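Local coordinates for EscN (Escherichia coli O127:H6, PDB 2OBL), which belongs to the ATP synthase alpha/beta family of P-loop proteins and is a component of a type III secretion system, at residues Ala282-Pro294 with Glu310-Gln322. The protein carries 1 engineered substitution. Sequence-based numbering, arbitrary orientation.
Engineered in segment 282-294: P294 (natural residue Val).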
loop_
_atom_site.group_PDB
_atom_site.type_symbol
_atom_site.label_atom_id
_atom_site.label_comp_id
_atom_site.label_asym_id
_atom_site.label_seq_id
_atom_site.Cartn_x
_atom_site.Cartn_y
_atom_site.Cartn_z
ATOM N N ALA A 282 -3.775 13.433 -16.497
ATOM C CA ALA A 282 -2.513 13.860 -17.094
ATOM C C ALA A 282 -2.360 15.375 -17.011
ATOM O O ALA A 282 -1.278 15.882 -16.717
ATOM C CB ALA A 282 -2.416 13.393 -18.541
ATOM N N GLU A 283 -3.449 16.091 -17.275
ATOM C CA GLU A 283 -3.436 17.537 -17.156
ATOM C C GLU A 283 -3.232 17.959 -15.699
ATOM O O GLU A 283 -2.440 18.855 -15.423
ATOM C CB GLU A 283 -4.718 18.159 -17.731
ATOM C CG GLU A 283 -4.836 19.643 -17.410
ATOM C CD GLU A 283 -5.731 20.402 -18.357
ATOM O OE1 GLU A 283 -6.690 19.807 -18.902
ATOM O OE2 GLU A 283 -5.476 21.613 -18.555
ATOM N N CYS A 284 -3.933 17.306 -14.767
ATOM C CA CYS A 284 -3.792 17.639 -13.353
ATOM C C CYS A 284 -2.342 17.467 -12.918
ATOM O O CYS A 284 -1.794 18.315 -12.210
ATOM C CB CYS A 284 -4.718 16.790 -12.466
ATOM S SG CYS A 284 -4.801 17.376 -10.749
ATOM N N LYS A 285 -1.716 16.375 -13.349
ATOM C CA LYS A 285 -0.316 16.123 -13.006
ATOM C C LYS A 285 0.599 17.221 -13.550
ATOM O O LYS A 285 1.501 17.702 -12.857
ATOM C CB LYS A 285 0.128 14.765 -13.537
ATOM C CG LYS A 285 -0.337 13.587 -12.689
ATOM C CD LYS A 285 0.050 12.284 -13.341
ATOM C CE LYS A 285 -1.145 11.373 -13.424
ATOM N NZ LYS A 285 -0.909 10.227 -14.355
ATOM N N LYS A 286 0.353 17.623 -14.791
ATOM C CA LYS A 286 1.146 18.676 -15.414
ATOM C C LYS A 286 0.939 19.987 -14.672
ATOM O O LYS A 286 1.893 20.735 -14.437
ATOM C CB LYS A 286 0.795 18.812 -16.893
ATOM C CG LYS A 286 1.467 17.756 -17.769
ATOM C CD LYS A 286 0.663 17.451 -19.030
ATOM C CE LYS A 286 1.264 16.275 -19.801
ATOM N NZ LYS A 286 0.555 16.002 -21.093
ATOM N N LEU A 287 -0.300 20.249 -14.273
ATOM C CA LEU A 287 -0.600 21.470 -13.539
ATOM C C LEU A 287 0.121 21.489 -12.196
ATOM O O LEU A 287 0.712 22.502 -11.820
ATOM C CB LEU A 287 -2.107 21.661 -13.363
ATOM C CG LEU A 287 -2.877 22.021 -14.643
ATOM C CD1 LEU A 287 -4.348 22.180 -14.337
ATOM C CD2 LEU A 287 -2.331 23.287 -15.291
ATOM N N ILE A 288 0.070 20.364 -11.486
ATOM C CA ILE A 288 0.805 20.209 -10.228
ATOM C C ILE A 288 2.302 20.452 -10.417
ATOM O O ILE A 288 2.929 21.139 -9.610
ATOM C CB ILE A 288 0.594 18.809 -9.619
ATOM C CG1 ILE A 288 -0.840 18.657 -9.114
ATOM C CG2 ILE A 288 1.587 18.553 -8.483
ATOM C CD1 ILE A 288 -1.204 17.231 -8.687
ATOM N N ALA A 289 2.868 19.894 -11.482
ATOM C CA ALA A 289 4.304 20.017 -11.739
ATOM C C ALA A 289 4.717 21.441 -12.112
ATOM O O ALA A 289 5.810 21.887 -11.766
ATOM C CB ALA A 289 4.738 19.041 -12.826
ATOM N N THR A 290 3.842 22.153 -12.815
ATOM C CA THR A 290 4.196 23.471 -13.344
ATOM C C THR A 290 3.927 24.622 -12.371
ATOM O O THR A 290 4.387 25.741 -12.595
ATOM C CB THR A 290 3.508 23.755 -14.709
ATOM O OG1 THR A 290 2.084 23.742 -14.554
ATOM C CG2 THR A 290 3.911 22.709 -15.745
ATOM N N TYR A 291 3.196 24.353 -11.292
ATOM C CA TYR A 291 2.813 25.414 -10.358
ATOM C C TYR A 291 4.007 26.081 -9.677
ATOM O O TYR A 291 4.961 25.415 -9.267
ATOM C CB TYR A 291 1.826 24.919 -9.295
ATOM C CG TYR A 291 1.601 25.937 -8.192
ATOM C CD1 TYR A 291 0.674 26.966 -8.342
ATOM C CD2 TYR A 291 2.336 25.888 -7.012
ATOM C CE1 TYR A 291 0.477 27.908 -7.342
ATOM C CE2 TYR A 291 2.147 26.827 -6.007
ATOM C CZ TYR A 291 1.215 27.832 -6.178
ATOM O OH TYR A 291 1.026 28.760 -5.178
ATOM N N LYS A 292 3.932 27.403 -9.559
ATOM C CA LYS A 292 4.950 28.191 -8.870
ATOM C C LYS A 292 4.298 29.272 -8.002
ATOM O O LYS A 292 3.454 30.032 -8.476
ATOM C CB LYS A 292 5.897 28.845 -9.879
ATOM C CG LYS A 292 6.848 27.885 -10.573
ATOM C CD LYS A 292 7.815 28.638 -11.477
ATOM C CE LYS A 292 8.725 29.561 -10.670
ATOM N NZ LYS A 292 9.876 30.041 -11.478
ATOM N N ASN A 293 4.698 29.323 -6.733
ATOM C CA ASN A 293 4.217 30.331 -5.791
ATOM C C ASN A 293 4.159 31.722 -6.429
ATOM O O ASN A 293 5.179 32.224 -6.896
ATOM C CB ASN A 293 5.135 30.343 -4.559
ATOM C CG ASN A 293 4.698 31.344 -3.501
ATOM O OD1 ASN A 293 3.715 32.069 -3.673
ATOM N ND2 ASN A 293 5.438 31.390 -2.395
ATOM N N PRO A 294 2.961 32.340 -6.462
ATOM C CA PRO A 294 2.766 33.698 -6.990
ATOM C C PRO A 294 3.605 34.763 -6.278
ATOM O O PRO A 294 4.020 35.733 -6.911
ATOM C CB PRO A 294 1.275 33.960 -6.752
ATOM C CG PRO A 294 0.660 32.616 -6.640
ATOM C CD PRO A 294 1.696 31.747 -5.999
ATOM N N GLU A 310 0.350 27.321 -19.857
ATOM C CA GLU A 310 0.520 26.218 -18.913
ATOM C C GLU A 310 0.683 26.700 -17.474
ATOM O O GLU A 310 0.022 26.197 -16.565
ATOM C CB GLU A 310 1.707 25.336 -19.316
ATOM C CG GLU A 310 1.396 24.315 -20.405
ATOM C CD GLU A 310 0.702 23.071 -19.871
ATOM O OE1 GLU A 310 0.083 23.145 -18.786
ATOM O OE2 GLU A 310 0.775 22.016 -20.539
ATOM N N ALA A 311 1.556 27.682 -17.272
ATOM C CA ALA A 311 1.822 28.200 -15.932
ATOM C C ALA A 311 0.644 28.996 -15.366
ATOM O O ALA A 311 0.410 28.995 -14.158
ATOM C CB ALA A 311 3.094 29.044 -15.928
ATOM N N ASP A 312 -0.092 29.674 -16.242
ATOM C CA ASP A 312 -1.193 30.538 -15.818
ATOM C C ASP A 312 -2.353 29.732 -15.238
ATOM O O ASP A 312 -2.945 30.117 -14.228
ATOM C CB ASP A 312 -1.683 31.396 -16.991
ATOM C CG ASP A 312 -0.591 32.287 -17.560
ATOM O OD1 ASP A 312 0.344 32.637 -16.811
ATOM O OD2 ASP A 312 -0.668 32.636 -18.758
ATOM N N LYS A 313 -2.666 28.615 -15.883
ATOM C CA LYS A 313 -3.738 27.733 -15.433
ATOM C C LYS A 313 -3.406 27.107 -14.079
ATOM O O LYS A 313 -4.281 26.934 -13.232
ATOM C CB LYS A 313 -3.978 26.638 -16.462
ATOM C CG LYS A 313 -5.276 25.884 -16.258
ATOM C CD LYS A 313 -5.527 24.922 -17.397
ATOM C CE LYS A 313 -6.906 24.312 -17.290
ATOM N NZ LYS A 313 -7.151 23.350 -18.392
ATOM N N ALA A 314 -2.132 26.778 -13.887
ATOM C CA ALA A 314 -1.659 26.152 -12.656
ATOM C C ALA A 314 -1.926 27.015 -11.427
ATOM O O ALA A 314 -2.308 26.505 -10.371
ATOM C CB ALA A 314 -0.178 25.835 -12.765
ATOM N N ILE A 315 -1.720 28.322 -11.566
ATOM C CA ILE A 315 -1.955 29.246 -10.464
ATOM C C ILE A 315 -3.449 29.409 -10.241
ATOM O O ILE A 315 -3.932 29.392 -9.107
ATOM C CB ILE A 315 -1.344 30.638 -10.745
ATOM C CG1 ILE A 315 0.064 30.508 -11.337
ATOM C CG2 ILE A 315 -1.339 31.484 -9.476
ATOM C CD1 ILE A 315 1.115 30.016 -10.355
ATOM N N LYS A 316 -4.172 29.570 -11.341
ATOM C CA LYS A 316 -5.612 29.732 -11.311
ATOM C C LYS A 316 -6.289 28.527 -10.666
ATOM O O LYS A 316 -7.293 28.673 -9.966
ATOM C CB LYS A 316 -6.132 29.923 -12.737
ATOM C CG LYS A 316 -7.608 30.246 -12.845
ATOM C CD LYS A 316 -8.065 30.122 -14.284
ATOM C CE LYS A 316 -7.052 30.733 -15.238
ATOM N NZ LYS A 316 -7.354 30.390 -16.656
ATOM N N ASN A 317 -5.732 27.341 -10.898
ATOM C CA ASN A 317 -6.352 26.099 -10.430
ATOM C C ASN A 317 -5.739 25.532 -9.146
ATOM O O ASN A 317 -6.177 24.488 -8.655
ATOM C CB ASN A 317 -6.351 25.040 -11.541
ATOM C CG ASN A 317 -7.372 25.333 -12.632
ATOM O OD1 ASN A 317 -7.592 24.518 -13.529
ATOM N ND2 ASN A 317 -8.004 26.497 -12.557
ATOM N N ARG A 318 -4.753 26.238 -8.597
ATOM C CA ARG A 318 -4.022 25.791 -7.406
ATOM C C ARG A 318 -4.924 25.335 -6.254
ATOM O O ARG A 318 -4.845 24.184 -5.817
ATOM C CB ARG A 318 -3.061 26.884 -6.928
ATOM C CG ARG A 318 -2.514 26.683 -5.519
ATOM C CD ARG A 318 -1.467 25.584 -5.450
ATOM N NE ARG A 318 -0.657 25.697 -4.235
ATOM C CZ ARG A 318 0.372 24.910 -3.942
ATOM N NH1 ARG A 318 0.726 23.939 -4.774
ATOM N NH2 ARG A 318 1.048 25.094 -2.816
ATOM N N LYS A 319 -5.782 26.230 -5.771
ATOM C CA LYS A 319 -6.661 25.903 -4.643
ATOM C C LYS A 319 -7.566 24.703 -4.914
ATOM O O LYS A 319 -7.807 23.887 -4.024
ATOM C CB LYS A 319 -7.502 27.112 -4.222
ATOM C CG LYS A 319 -8.339 26.867 -2.971
ATOM C CD LYS A 319 -9.276 28.034 -2.682
ATOM C CE LYS A 319 -10.382 27.615 -1.721
ATOM N NZ LYS A 319 -11.510 28.594 -1.686
ATOM N N LEU A 320 -8.079 24.603 -6.138
ATOM C CA LEU A 320 -8.910 23.465 -6.512
ATOM C C LEU A 320 -8.089 22.183 -6.468
ATOM O O LEU A 320 -8.489 21.191 -5.854
ATOM C CB LEU A 320 -9.490 23.658 -7.911
ATOM C CG LEU A 320 -10.669 24.624 -8.000
ATOM C CD1 LEU A 320 -11.170 24.684 -9.426
ATOM C CD2 LEU A 320 -11.771 24.196 -7.045
ATOM N N ILE A 321 -6.936 22.224 -7.125
ATOM C CA ILE A 321 -6.037 21.077 -7.201
ATOM C C ILE A 321 -5.567 20.632 -5.811
ATOM O O ILE A 321 -5.596 19.446 -5.489
ATOM C CB ILE A 321 -4.827 21.379 -8.117
ATOM C CG1 ILE A 321 -5.293 21.517 -9.573
ATOM C CG2 ILE A 321 -3.776 20.285 -7.995
ATOM C CD1 ILE A 321 -4.260 22.128 -10.496
ATOM N N GLN A 322 -5.158 21.590 -4.986
ATOM C CA GLN A 322 -4.677 21.271 -3.647
ATOM C C GLN A 322 -5.779 20.710 -2.742
ATOM O O GLN A 322 -5.544 19.757 -2.005
ATOM C CB GLN A 322 -3.987 22.485 -3.004
ATOM C CG GLN A 322 -2.702 22.900 -3.710
ATOM C CD GLN A 322 -1.672 21.783 -3.747
ATOM O OE1 GLN A 322 -1.129 21.446 -4.803
ATOM N NE2 GLN A 322 -1.408 21.195 -2.594
#
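L287 fits as a knob into the hole formed by E310, K313, A314 and I321, where helix 282-290 crosses helix 310-316 nearly perpendicularly, at -91°, with axes 8.5 Å apart. The small A314 is consistent with this closeness: its CB lies 3.6 Å from the backbone O of L287, and L287 CD2 reaches over to the CB of K313. I321 completes the hole, its CD1 3.6 Å from L287 CB, while its second branch, CG2, packs 3.5 Å from I288 CG1 and more distantly against C284 SG. Just past the helix end, Y291 has its CG anti to the backbone N (chi1 170°), which swings the ring out to R318. There the guanidinium lies flat on one ring face, planes 7° apart and centres 3.9 Å apart, in a cation-pi stack; R318 CD adds a CH-pi contact over the ring centre. The bend of the arginine chain at chi2 carries it across the ring face, and Q322 CG covers the opposite guanidinium face. I315 CD1 touches Y291 CD1 obliquely, and its CG2 meets CG of the engineered P294 at 3.6 Å. Toward solvent the packing gives way to longer, polar side chains. An extended K313 meets E283 at about a right angle in a salt bridge, NZ to OE2, modelled at a doubtfully short 2.4 Å; R279 pairs with the other carboxylate oxygen of E283, and the backbone O of V346 also accepts from K313. The opposite charges of exposed E310 and K286 approach without meeting. Both segments belong to the helical C-terminal domain, the contact's centre about 27 Å from the centre of the chain: helix 335-345 covers C284 and I321 through V345, and L65 of helix 60-65 packs on C284 and I288.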